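Local structure of pyruvate kinase 1 (4KCT) at residues 16-24 / 347-356. The protein catalyses the transfer of phosphate from phosphoenolpyruvate to ADP, giving pyruvate and ATP, and also has an intrinsic decarboxylase activity. Sequence-based numbering, arbitrary orientation.
Sequences VAKHRANRI and MARICVEAQS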
ATOM      1  N   VAL A  16     -20.637  21.489   1.574  1.00 24.21           N
ATOM      2  CA  VAL A  16     -19.382  21.550   0.833  1.00 25.15           C
ATOM      3  C   VAL A  16     -18.393  22.455   1.543  1.00 25.98           C
ATOM      4  O   VAL A  16     -18.766  23.175   2.484  1.00 21.91           O
ATOM      5  CB  VAL A  16     -19.607  22.009  -0.634  1.00 28.77           C
ATOM      6  CG1 VAL A  16     -20.481  20.995  -1.355  1.00 32.43           C
ATOM      7  CG2 VAL A  16     -20.236  23.399  -0.684  1.00 26.59           C
ATOM      8  N   ALA A  17     -17.115  22.350   1.169  1.00 22.07           N
ATOM      9  CA  ALA A  17     -16.076  23.238   1.694  1.00 24.64           C
ATOM     10  C   ALA A  17     -16.540  24.701   1.666  1.00 24.93           C
ATOM     11  O   ALA A  17     -17.116  25.155   0.675  1.00 24.94           O
ATOM     12  CB  ALA A  17     -14.782  23.081   0.878  1.00 24.31           C
ATOM     13  N   LYS A  18     -16.164  25.464   2.695  1.00 24.82           N
ATOM     14  CA  LYS A  18     -16.503  26.890   2.747  1.00 25.63           C
ATOM     15  C   LYS A  18     -15.530  27.743   1.932  1.00 24.72           C
ATOM     16  O   LYS A  18     -15.879  28.820   1.486  1.00 22.92           O
ATOM     17  CB  LYS A  18     -16.519  27.385   4.190  1.00 31.37           C
ATOM     18  CG  LYS A  18     -17.653  26.816   5.026  1.00 36.65           C
ATOM     19  CD  LYS A  18     -17.609  27.349   6.451  1.00 49.14           C
ATOM     20  CE  LYS A  18     -16.494  26.701   7.250  1.00 49.90           C
ATOM     21  NZ  LYS A  18     -16.566  27.083   8.686  1.00 65.48           N
ATOM     22  N   HIS A  19     -14.285  27.290   1.783  1.00 20.07           N
ATOM     23  CA  HIS A  19     -13.264  28.124   1.144  1.00 20.20           C
ATOM     24  C   HIS A  19     -12.719  27.463  -0.092  1.00 18.02           C
ATOM     25  O   HIS A  19     -12.091  26.416  -0.019  1.00 20.17           O
ATOM     26  CB  HIS A  19     -12.139  28.435   2.130  1.00 19.54           C
ATOM     27  CG  HIS A  19     -12.639  28.926   3.467  1.00 26.40           C
ATOM     28  ND1 HIS A  19     -13.393  30.055   3.591  1.00 24.07           N
ATOM     29  CD2 HIS A  19     -12.585  28.342   4.746  1.00 24.42           C
ATOM     30  CE1 HIS A  19     -13.790  30.186   4.888  1.00 29.19           C
ATOM     31  NE2 HIS A  19     -13.317  29.131   5.584  1.00 30.82           N
ATOM     32  N   ARG A  20     -12.990  28.061  -1.236  1.00 15.52           N
ATOM     33  CA  ARG A  20     -12.651  27.434  -2.511  1.00 15.55           C
ATOM     34  C   ARG A  20     -11.129  27.474  -2.655  1.00 14.34           C
ATOM     35  O   ARG A  20     -10.523  28.535  -2.541  1.00 14.86           O
ATOM     36  CB  ARG A  20     -13.304  28.231  -3.662  1.00 15.06           C
ATOM     37  CG  ARG A  20     -12.821  27.835  -5.055  1.00 13.87           C
ATOM     38  CD  ARG A  20     -13.797  28.354  -6.118  1.00 14.88           C
ATOM     39  NE  ARG A  20     -14.069  29.792  -5.971  1.00 15.49           N
ATOM     40  CZ  ARG A  20     -13.215  30.742  -6.374  1.00 17.36           C
ATOM     41  NH1 ARG A  20     -12.084  30.390  -6.998  1.00 15.14           N
ATOM     42  NH2 ARG A  20     -13.562  32.015  -6.331  1.00 16.85           N
ATOM     43  N   ALA A  21     -10.529  26.332  -2.974  1.00 15.01           N
ATOM     44  CA  ALA A  21      -9.079  26.241  -3.116  1.00 14.67           C
ATOM     45  C   ALA A  21      -8.611  26.572  -4.529  1.00 14.55           C
ATOM     46  O   ALA A  21      -7.528  27.143  -4.717  1.00 13.54           O
ATOM     47  CB  ALA A  21      -8.610  24.849  -2.723  1.00 15.23           C
ATOM     48  N   ASN A  22      -9.362  26.121  -5.539  1.00 13.44           N
ATOM     49  CA  ASN A  22      -8.913  26.319  -6.928  1.00 14.03           C
ATOM     50  C   ASN A  22      -9.177  27.729  -7.440  1.00 14.94           C
ATOM     51  O   ASN A  22      -9.964  28.490  -6.849  1.00 14.42           O
ATOM     52  CB  ASN A  22      -9.560  25.274  -7.878  1.00 14.00           C
ATOM     53  CG  ASN A  22      -9.198  23.865  -7.506  1.00 16.48           C
ATOM     54  OD1 ASN A  22      -9.925  23.209  -6.735  1.00 16.70           O
ATOM     55  ND2 ASN A  22      -7.997  23.432  -7.914  1.00 16.13           N
ATOM     56  N   ARG A  23      -8.476  28.102  -8.510  1.00 14.40           N
ATOM     57  CA  ARG A  23      -8.452  29.500  -8.949  1.00 16.02           C
ATOM     58  C   ARG A  23      -8.958  29.599 -10.388  1.00 15.18           C
ATOM     59  O   ARG A  23      -8.755  28.684 -11.180  1.00 17.02           O
ATOM     60  CB  ARG A  23      -7.027  30.080  -8.838  1.00 15.68           C
ATOM     61  CG  ARG A  23      -6.499  30.101  -7.384  1.00 14.63           C
ATOM     62  CD  ARG A  23      -7.295  31.095  -6.547  1.00 14.93           C
ATOM     63  NE  ARG A  23      -6.915  31.036  -5.124  1.00 16.39           N
ATOM     64  CZ  ARG A  23      -7.706  30.566  -4.148  1.00 17.87           C
ATOM     65  NH1 ARG A  23      -8.877  29.988  -4.442  1.00 15.91           N
ATOM     66  NH2 ARG A  23      -7.276  30.569  -2.892  1.00 16.68           N
ATOM     67  N   ILE A  24      -9.583  30.738 -10.714  1.00 14.44           N
ATOM     68  CA  ILE A  24     -10.263  30.927 -11.999  1.00 15.07           C
ATOM     69  C   ILE A  24      -9.605  32.081 -12.795  1.00 15.74           C
ATOM     70  O   ILE A  24      -9.436  33.194 -12.281  1.00 15.77           O
ATOM     71  CB  ILE A  24     -11.769  31.213 -11.786  1.00 16.18           C
ATOM     72  CG1 ILE A  24     -12.419  30.014 -11.079  1.00 15.15           C
ATOM     73  CG2 ILE A  24     -12.465  31.527 -13.122  1.00 15.06           C
ATOM     74  CD1 ILE A  24     -13.825  30.307 -10.546  1.00 17.07           C
ATOM     75  N   MET A 347     -18.583  27.972 -12.431  1.00 14.80           N
ATOM     76  CA  MET A 347     -17.232  27.402 -12.396  1.00 15.82           C
ATOM     77  C   MET A 347     -16.723  27.303 -10.951  1.00 15.03           C
ATOM     78  O   MET A 347     -16.225  26.262 -10.531  1.00 16.34           O
ATOM     79  CB  MET A 347     -16.252  28.253 -13.210  1.00 16.25           C
ATOM     80  CG  MET A 347     -14.899  27.550 -13.344  1.00 18.85           C
ATOM     81  SD  MET A 347     -13.885  28.273 -14.675  1.00 21.64           S
ATOM     82  CE  MET A 347     -13.970  26.958 -15.915  1.00 18.25           C
ATOM     83  N   ALA A 348     -16.951  28.354 -10.171  1.00 14.80           N
ATOM     84  CA  ALA A 348     -16.635  28.337  -8.728  1.00 14.77           C
ATOM     85  C   ALA A 348     -17.379  27.248  -7.938  1.00 15.43           C
ATOM     86  O   ALA A 348     -16.774  26.569  -7.111  1.00 14.66           O
ATOM     87  CB  ALA A 348     -16.880  29.716  -8.106  1.00 15.37           C
ATOM     88  N   ARG A 349     -18.678  27.077  -8.186  1.00 15.03           N
ATOM     89  CA  ARG A 349     -19.461  26.075  -7.449  1.00 15.72           C
ATOM     90  C   ARG A 349     -19.016  24.657  -7.813  1.00 15.92           C
ATOM     91  O   ARG A 349     -18.957  23.768  -6.948  1.00 15.35           O
ATOM     92  CB  ARG A 349     -20.984  26.228  -7.736  1.00 17.64           C
ATOM     93  CG  ARG A 349     -21.594  27.449  -7.066  1.00 20.99           C
ATOM     94  CD  ARG A 349     -23.131  27.388  -6.990  1.00 24.88           C
ATOM     95  NE  ARG A 349     -23.760  27.258  -8.299  1.00 24.84           N
ATOM     96  CZ  ARG A 349     -24.073  28.275  -9.114  1.00 31.08           C
ATOM     97  NH1 ARG A 349     -24.688  28.035 -10.263  1.00 27.61           N
ATOM     98  NH2 ARG A 349     -23.749  29.522  -8.808  1.00 30.97           N
ATOM     99  N   ILE A 350     -18.687  24.446  -9.088  1.00 15.70           N
ATOM    100  CA  ILE A 350     -18.174  23.138  -9.516  1.00 15.57           C
ATOM    101  C   ILE A 350     -16.804  22.852  -8.866  1.00 15.42           C
ATOM    102  O   ILE A 350     -16.555  21.718  -8.405  1.00 15.13           O
ATOM    103  CB  ILE A 350     -18.067  23.022 -11.065  1.00 14.47           C
ATOM    104  CG1 ILE A 350     -19.435  23.215 -11.752  1.00 15.48           C
ATOM    105  CG2 ILE A 350     -17.461  21.685 -11.488  1.00 14.47           C
ATOM    106  CD1 ILE A 350     -19.262  23.641 -13.230  1.00 15.06           C
ATOM    107  N   CYS A 351     -15.891  23.829  -8.912  1.00 13.89           N
ATOM    108  CA  CYS A 351     -14.594  23.682  -8.242  1.00 14.17           C
ATOM    109  C   CYS A 351     -14.771  23.262  -6.796  1.00 15.02           C
ATOM    110  O   CYS A 351     -14.120  22.338  -6.322  1.00 14.49           O
ATOM    111  CB  CYS A 351     -13.834  25.005  -8.260  1.00 16.27           C
ATOM    112  SG  CYS A 351     -13.132  25.334  -9.882  1.00 18.66           S
ATOM    113  N   VAL A 352     -15.653  23.955  -6.090  1.00 15.08           N
ATOM    114  CA  VAL A 352     -15.910  23.622  -4.676  1.00 15.62           C
ATOM    115  C   VAL A 352     -16.445  22.208  -4.448  1.00 16.71           C
ATOM    116  O   VAL A 352     -16.005  21.514  -3.502  1.00 15.76           O
ATOM    117  CB  VAL A 352     -16.799  24.684  -3.993  1.00 16.37           C
ATOM    118  CG1 VAL A 352     -17.350  24.150  -2.667  1.00 15.64           C
ATOM    119  CG2 VAL A 352     -15.996  25.962  -3.767  1.00 15.22           C
ATOM    120  N   GLU A 353     -17.381  21.755  -5.301  1.00 17.53           N
ATOM    121  CA  GLU A 353     -17.879  20.381  -5.194  1.00 17.61           C
ATOM    122  C   GLU A 353     -16.737  19.373  -5.415  1.00 15.91           C
ATOM    123  O   GLU A 353     -16.628  18.389  -4.686  1.00 16.43           O
ATOM    124  CB  GLU A 353     -19.001  20.096  -6.209  1.00 19.05           C
ATOM    125  CG  GLU A 353     -20.316  20.759  -5.893  1.00 26.12           C
ATOM    126  CD  GLU A 353     -21.035  20.134  -4.710  1.00 28.31           C
ATOM    127  OE1 GLU A 353     -21.978  20.767  -4.205  1.00 33.68           O
ATOM    128  OE2 GLU A 353     -20.743  18.967  -4.373  1.00 30.85           O
ATOM    129  N   ALA A 354     -15.950  19.581  -6.470  1.00 14.59           N
ATOM    130  CA  ALA A 354     -14.821  18.686  -6.782  1.00 14.87           C
ATOM    131  C   ALA A 354     -13.795  18.648  -5.635  1.00 15.19           C
ATOM    132  O   ALA A 354     -13.408  17.594  -5.186  1.00 16.25           O
ATOM    133  CB  ALA A 354     -14.129  19.133  -8.070  1.00 13.82           C
ATOM    134  N   GLN A 355     -13.420  19.823  -5.146  1.00 16.03           N
ATOM    135  CA  GLN A 355     -12.589  19.963  -3.938  1.00 16.78           C
ATOM    136  C   GLN A 355     -13.146  19.181  -2.739  1.00 20.29           C
ATOM    137  O   GLN A 355     -12.426  18.390  -2.119  1.00 18.67           O
ATOM    138  CB  GLN A 355     -12.476  21.459  -3.587  1.00 17.33           C
ATOM    139  CG  GLN A 355     -11.830  21.775  -2.238  1.00 18.42           C
ATOM    140  CD  GLN A 355     -11.874  23.260  -1.936  1.00 18.97           C
ATOM    141  OE1 GLN A 355     -12.078  24.083  -2.839  1.00 17.68           O
ATOM    142  NE2 GLN A 355     -11.673  23.616  -0.669  1.00 18.67           N
ATOM    143  N   SER A 356     -14.460  19.290  -2.506  1.00 18.54           N
ATOM    144  CA  SER A 356     -15.084  18.626  -1.353  1.00 19.37           C
ATOM    145  C   SER A 356     -15.118  17.101  -1.532  1.00 22.36           C
ATOM    146  O   SER A 356     -15.246  16.363  -0.570  1.00 23.76           O
ATOM    147  CB  SER A 356     -16.520  19.149  -1.134  1.00 20.71           C
ATOM    148  OG  SER A 356     -16.532  20.570  -0.968  1.00 23.29           O
TER
HETATM  149  O   HOH W   1     -11.834  24.587  -5.380  1.00 13.40           O
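Loop 16-22 and the start of strand 23-27 pass along the last turns of helix 340-356, roughly in the opposite direction, with the CA atoms of Arg20 and Val352 5.5 Å apart. In the TIM barrel of pyruvate kinase this packs the loop before the first strand against the helix after the eighth, 327-330. The Gln355 side chain grips the loop backbone. Its CG lies anti to the backbone N (chi1 171°) and the chain stays extended, which carries the amide to the loop. There NE2 donates to His19 O at 2.9 Å, while OE1 accepts from Ala21 N at 2.7 Å, with that N above the plane of the amide carbonyl. One water donates to Gln355 OE1 and Asn22 OD1, and accepts from Asn22 N. Val352 packs against the loop: CG2 meets Arg20 CB at 3.5 Å and CG1 meets Val16 CG2 at 3.6 Å. Arg20 lays its NE against Ala348 CB. Farther along, Ile24 CG2 touches Met347 SD at 3.9 Å. Glu353 lies by Val16 and forms a salt bridge with Lys274 of the second subunit. At the helix end, Ser356 OG donates to Val352 O and accepts from Ala17 N at 2.8 Å, nearly straight at 168°.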